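Local atomic coordinates of 4,5-DOPA dioxygenase extradiol (Escherichia coli, PDB entry 2PW6), a protein that opens the aromatic ring of L-DOPA between carbons 4 and 5 in vitro, as a metal-dependent extradiol dioxygenase whose physiological substrate is unknown. Residues V241-V255 with M260-G271. Numbering follows the deposited sequence.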
loop_
_atom_site.group_PDB
_atom_site.type_symbol
_atom_site.label_atom_id
_atom_site.label_comp_id
_atom_site.label_asym_id
_atom_site.label_seq_id
_atom_site.Cartn_x
_atom_site.Cartn_y
_atom_site.Cartn_z
ATOM N N VAL A 241 -4.340 15.373 -16.233
ATOM C CA VAL A 241 -5.649 15.422 -16.889
ATOM C C VAL A 241 -5.961 16.833 -17.385
ATOM O O VAL A 241 -6.282 17.017 -18.561
ATOM C CB VAL A 241 -6.761 14.911 -15.955
ATOM C CG1 VAL A 241 -8.123 15.187 -16.547
ATOM C CG2 VAL A 241 -6.569 13.419 -15.655
ATOM N N LEU A 242 -5.847 17.843 -16.521
ATOM C CA LEU A 242 -6.130 19.219 -16.967
ATOM C C LEU A 242 -5.227 19.700 -18.090
ATOM O O LEU A 242 -5.674 20.443 -18.970
ATOM C CB LEU A 242 -6.069 20.228 -15.822
ATOM C CG LEU A 242 -7.208 20.360 -14.817
ATOM C CD1 LEU A 242 -6.957 21.646 -14.036
ATOM C CD2 LEU A 242 -8.615 20.337 -15.462
ATOM N N GLY A 243 -3.955 19.316 -18.051
ATOM C CA GLY A 243 -3.012 19.631 -19.144
ATOM C C GLY A 243 -3.542 19.196 -20.515
ATOM O O GLY A 243 -3.263 19.841 -21.512
ATOM N N ALA A 244 -4.336 18.125 -20.530
ATOM C CA ALA A 244 -4.901 17.506 -21.731
ATOM C C ALA A 244 -6.191 18.133 -22.279
ATOM O O ALA A 244 -6.707 17.697 -23.328
ATOM C CB ALA A 244 -5.113 15.993 -21.485
ATOM N N TRP A 245 -6.719 19.136 -21.573
ATOM C CA TRP A 245 -7.936 19.858 -22.008
ATOM C C TRP A 245 -7.618 20.836 -23.140
ATOM O O TRP A 245 -6.655 21.606 -23.043
ATOM C CB TRP A 245 -8.530 20.619 -20.818
ATOM C CG TRP A 245 -9.879 21.258 -21.047
ATOM C CD1 TRP A 245 -10.992 20.672 -21.592
ATOM C CD2 TRP A 245 -10.261 22.591 -20.685
ATOM N NE1 TRP A 245 -12.031 21.565 -21.614
ATOM C CE2 TRP A 245 -11.612 22.754 -21.069
ATOM C CE3 TRP A 245 -9.589 23.669 -20.084
ATOM C CZ2 TRP A 245 -12.316 23.963 -20.860
ATOM C CZ3 TRP A 245 -10.282 24.877 -19.889
ATOM C CH2 TRP A 245 -11.637 25.007 -20.272
ATOM N N ASP A 246 -8.415 20.813 -24.206
ATOM C CA ASP A 246 -8.165 21.722 -25.355
ATOM C C ASP A 246 -8.698 23.173 -25.202
ATOM O O ASP A 246 -8.377 24.052 -26.028
ATOM C CB ASP A 246 -8.653 21.098 -26.683
ATOM C CG ASP A 246 -10.162 20.865 -26.717
ATOM O OD1 ASP A 246 -10.866 21.349 -25.804
ATOM O OD2 ASP A 246 -10.647 20.181 -27.656
ATOM N N GLY A 247 -9.496 23.412 -24.150
ATOM C CA GLY A 247 -10.188 24.695 -23.954
ATOM C C GLY A 247 -11.642 24.709 -24.431
ATOM O O GLY A 247 -12.376 25.667 -24.175
ATOM N N GLN A 248 -12.071 23.635 -25.091
ATOM C CA GLN A 248 -13.333 23.629 -25.821
ATOM C C GLN A 248 -14.293 22.533 -25.365
ATOM O O GLN A 248 -15.462 22.799 -25.060
ATOM C CB GLN A 248 -13.062 23.489 -27.332
ATOM C CG GLN A 248 -14.044 24.259 -28.206
ATOM C CD GLN A 248 -14.011 25.776 -27.933
ATOM O OE1 GLN A 248 -12.938 26.386 -27.816
ATOM N NE2 GLN A 248 -15.191 26.384 -27.829
ATOM N N GLU A 249 -13.805 21.299 -25.344
ATOM C CA GLU A 249 -14.613 20.150 -24.986
ATOM C C GLU A 249 -15.181 20.345 -23.569
ATOM O O GLU A 249 -14.677 21.177 -22.808
ATOM C CB GLU A 249 -13.759 18.875 -25.106
ATOM C CG GLU A 249 -12.597 18.768 -24.085
ATOM C CD GLU A 249 -11.351 18.067 -24.626
ATOM O OE1 GLU A 249 -11.464 16.976 -25.224
ATOM O OE2 GLU A 249 -10.246 18.623 -24.433
ATOM N N PRO A 250 -16.259 19.624 -23.219
ATOM C CA PRO A 250 -16.737 19.776 -21.835
ATOM C C PRO A 250 -15.769 19.227 -20.785
ATOM O O PRO A 250 -14.973 18.324 -21.073
ATOM C CB PRO A 250 -18.049 18.980 -21.815
ATOM C CG PRO A 250 -17.959 18.040 -23.000
ATOM C CD PRO A 250 -17.106 18.722 -24.023
ATOM N N ILE A 251 -15.827 19.811 -19.592
ATOM C CA ILE A 251 -15.223 19.247 -18.385
ATOM C C ILE A 251 -16.380 18.882 -17.456
ATOM O O ILE A 251 -17.220 19.717 -17.140
ATOM C CB ILE A 251 -14.263 20.241 -17.670
ATOM C CG1 ILE A 251 -13.039 20.544 -18.538
ATOM C CG2 ILE A 251 -13.829 19.700 -16.301
ATOM C CD1 ILE A 251 -12.016 21.464 -17.873
ATOM N N THR A 252 -16.390 17.624 -17.037
ATOM C CA THR A 252 -17.445 16.990 -16.256
ATOM C C THR A 252 -16.891 16.634 -14.874
ATOM O O THR A 252 -15.672 16.496 -14.698
ATOM C CB THR A 252 -17.854 15.665 -16.948
ATOM O OG1 THR A 252 -18.227 15.927 -18.304
ATOM C CG2 THR A 252 -19.005 14.963 -16.236
ATOM N N ILE A 253 -17.804 16.492 -13.904
ATOM C CA ILE A 253 -17.501 15.946 -12.583
ATOM C C ILE A 253 -18.421 14.750 -12.344
ATOM O O ILE A 253 -19.493 14.908 -11.780
ATOM C CB ILE A 253 -17.621 17.012 -11.449
ATOM C CG1 ILE A 253 -16.513 18.064 -11.582
ATOM C CG2 ILE A 253 -17.562 16.363 -10.061
ATOM C CD1 ILE A 253 -16.839 19.398 -10.928
ATOM N N PRO A 254 -17.984 13.544 -12.773
ATOM C CA PRO A 254 -18.737 12.286 -12.680
ATOM C C PRO A 254 -19.102 11.867 -11.256
ATOM O O PRO A 254 -20.034 11.075 -11.080
ATOM C CB PRO A 254 -17.768 11.258 -13.271
ATOM C CG PRO A 254 -16.452 11.867 -13.162
ATOM C CD PRO A 254 -16.672 13.316 -13.399
ATOM N N VAL A 255 -18.357 12.372 -10.268
ATOM C CA VAL A 255 -18.612 12.073 -8.865
ATOM C C VAL A 255 -17.747 12.963 -7.957
ATOM O O VAL A 255 -16.702 13.463 -8.392
ATOM C CB VAL A 255 -18.466 10.552 -8.579
ATOM C CG1 VAL A 255 -17.002 10.150 -8.377
ATOM C CG2 VAL A 255 -19.366 10.102 -7.408
HETATM N N MSE A 260 -14.481 11.278 5.432
HETATM C CA MSE A 260 -13.696 11.322 6.666
HETATM C C MSE A 260 -13.095 12.687 6.987
HETATM O O MSE A 260 -11.979 12.766 7.495
HETATM C CB MSE A 260 -12.626 10.241 6.642
HETATM C CG MSE A 260 -13.221 8.837 6.518
HETATM SE SE MSE A 260 -11.871 7.450 6.265
HETATM C CE MSE A 260 -11.447 7.804 4.401
ATOM N N GLY A 261 -13.847 13.746 6.667
ATOM C CA GLY A 261 -13.456 15.113 6.948
ATOM C C GLY A 261 -12.495 15.751 5.958
ATOM O O GLY A 261 -12.652 16.921 5.620
ATOM N N SER A 262 -11.484 15.016 5.499
ATOM C CA SER A 262 -10.552 15.635 4.543
ATOM C C SER A 262 -10.137 14.818 3.304
ATOM O O SER A 262 -9.405 15.326 2.484
ATOM C CB SER A 262 -9.311 16.188 5.259
ATOM O OG SER A 262 -8.745 15.163 6.018
ATOM N N LEU A 263 -10.599 13.585 3.151
ATOM C CA LEU A 263 -10.319 12.854 1.914
ATOM C C LEU A 263 -11.225 13.309 0.771
ATOM O O LEU A 263 -12.365 12.859 0.668
ATOM C CB LEU A 263 -10.423 11.348 2.139
ATOM C CG LEU A 263 -9.798 10.408 1.096
ATOM C CD1 LEU A 263 -8.265 10.654 0.870
ATOM C CD2 LEU A 263 -10.013 9.012 1.564
ATOM N N SER A 264 -10.729 14.186 -0.102
ATOM C CA SER A 264 -11.569 14.587 -1.241
ATOM C C SER A 264 -11.662 13.563 -2.398
ATOM O O SER A 264 -10.662 12.974 -2.837
ATOM C CB SER A 264 -11.261 15.975 -1.766
ATOM O OG SER A 264 -12.142 16.250 -2.847
HETATM N N MSE A 265 -12.898 13.360 -2.849
HETATM C CA MSE A 265 -13.233 12.283 -3.774
HETATM C C MSE A 265 -13.612 12.875 -5.117
HETATM O O MSE A 265 -14.135 12.186 -5.996
HETATM C CB MSE A 265 -14.378 11.413 -3.225
HETATM C CG MSE A 265 -14.067 10.488 -2.051
HETATM SE SE MSE A 265 -12.467 9.314 -2.138
HETATM C CE MSE A 265 -13.218 7.631 -1.552
ATOM N N LEU A 266 -13.344 14.166 -5.265
ATOM C CA LEU A 266 -13.544 14.874 -6.500
ATOM C C LEU A 266 -12.897 14.195 -7.723
ATOM O O LEU A 266 -11.659 14.189 -7.865
ATOM C CB LEU A 266 -13.005 16.292 -6.370
ATOM C CG LEU A 266 -13.185 17.170 -7.603
ATOM C CD1 LEU A 266 -14.671 17.367 -7.940
ATOM C CD2 LEU A 266 -12.558 18.473 -7.344
ATOM N N SER A 267 -13.760 13.653 -8.589
ATOM C CA SER A 267 -13.395 13.132 -9.900
ATOM C C SER A 267 -13.683 14.105 -11.055
ATOM O O SER A 267 -14.631 14.899 -10.999
ATOM C CB SER A 267 -14.086 11.810 -10.104
ATOM O OG SER A 267 -13.730 10.951 -9.028
ATOM N N VAL A 268 -12.847 14.057 -12.097
ATOM C CA VAL A 268 -12.922 15.012 -13.202
ATOM C C VAL A 268 -12.838 14.283 -14.553
ATOM O O VAL A 268 -11.958 13.448 -14.763
ATOM C CB VAL A 268 -11.829 16.116 -13.080
ATOM C CG1 VAL A 268 -11.849 17.091 -14.288
ATOM C CG2 VAL A 268 -11.966 16.867 -11.747
ATOM N N GLN A 269 -13.779 14.575 -15.448
ATOM C CA GLN A 269 -13.754 14.011 -16.802
ATOM C C GLN A 269 -13.447 15.119 -17.805
ATOM O O GLN A 269 -14.068 16.178 -17.790
ATOM C CB GLN A 269 -15.057 13.272 -17.153
ATOM C CG GLN A 269 -14.989 12.571 -18.524
ATOM C CD GLN A 269 -16.250 11.791 -18.913
ATOM O OE1 GLN A 269 -16.812 11.018 -18.115
ATOM N NE2 GLN A 269 -16.678 11.968 -20.165
ATOM N N ILE A 270 -12.430 14.904 -18.627
ATOM C CA ILE A 270 -12.090 15.847 -19.685
ATOM C C ILE A 270 -12.597 15.237 -20.984
ATOM O O ILE A 270 -12.210 14.128 -21.348
ATOM C CB ILE A 270 -10.563 16.104 -19.763
ATOM C CG1 ILE A 270 -10.062 16.819 -18.489
ATOM C CG2 ILE A 270 -10.191 16.809 -21.068
ATOM C CD1 ILE A 270 -10.033 18.323 -18.521
ATOM N N GLY A 271 -13.479 15.964 -21.663
ATOM C CA GLY A 271 -14.060 15.516 -22.930
ATOM C C GLY A 271 -14.954 14.303 -22.790
ATOM O O GLY A 271 -15.015 13.476 -23.711
#
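Ile270 packs against Leu242, Trp245 and Ile251, an example of how one branched side chain can touch a helix end, the loop after it and an edge strand at once. Its CD1 lies 3.6 Å from Trp245 CB and 3.7 Å from Ile251 CG1; the two isoleucines run side by side, whereas Trp245 crosses Ile270 at about a right angle. Ile251 CD1 lies over the centre of one face of the indole, whose NE1 donates to Glu249 O in the ring plane (2.9 Å, 173°), fixing the ring's rotation. Beneath this cluster the backbones pair antiparallel: Thr252 N to Gln269 O and Gln269 N to Thr252 O, both 2.8 Å, are nearly straight, and Gly271 N reaches Pro250 O at 2.9 Å. Whereas Ile270 is buried, Thr252 and Gln269 on the other sheet face are partly exposed and meet more sparsely, CB to CB at 3.7 Å; the glutamine, extended beyond CG, also touches Leu41 and Leu45, and Pro250 is solvent-exposed. Farther along, Ser267 N bonds Val255 O (3.0 Å). Strand 251-252 forms one margin of the chain's mixed sheet, with 268-270 between it and strand 17-21, helix 236-243 over the Ile270 face and helix 33-44 against Gln269 and Val255.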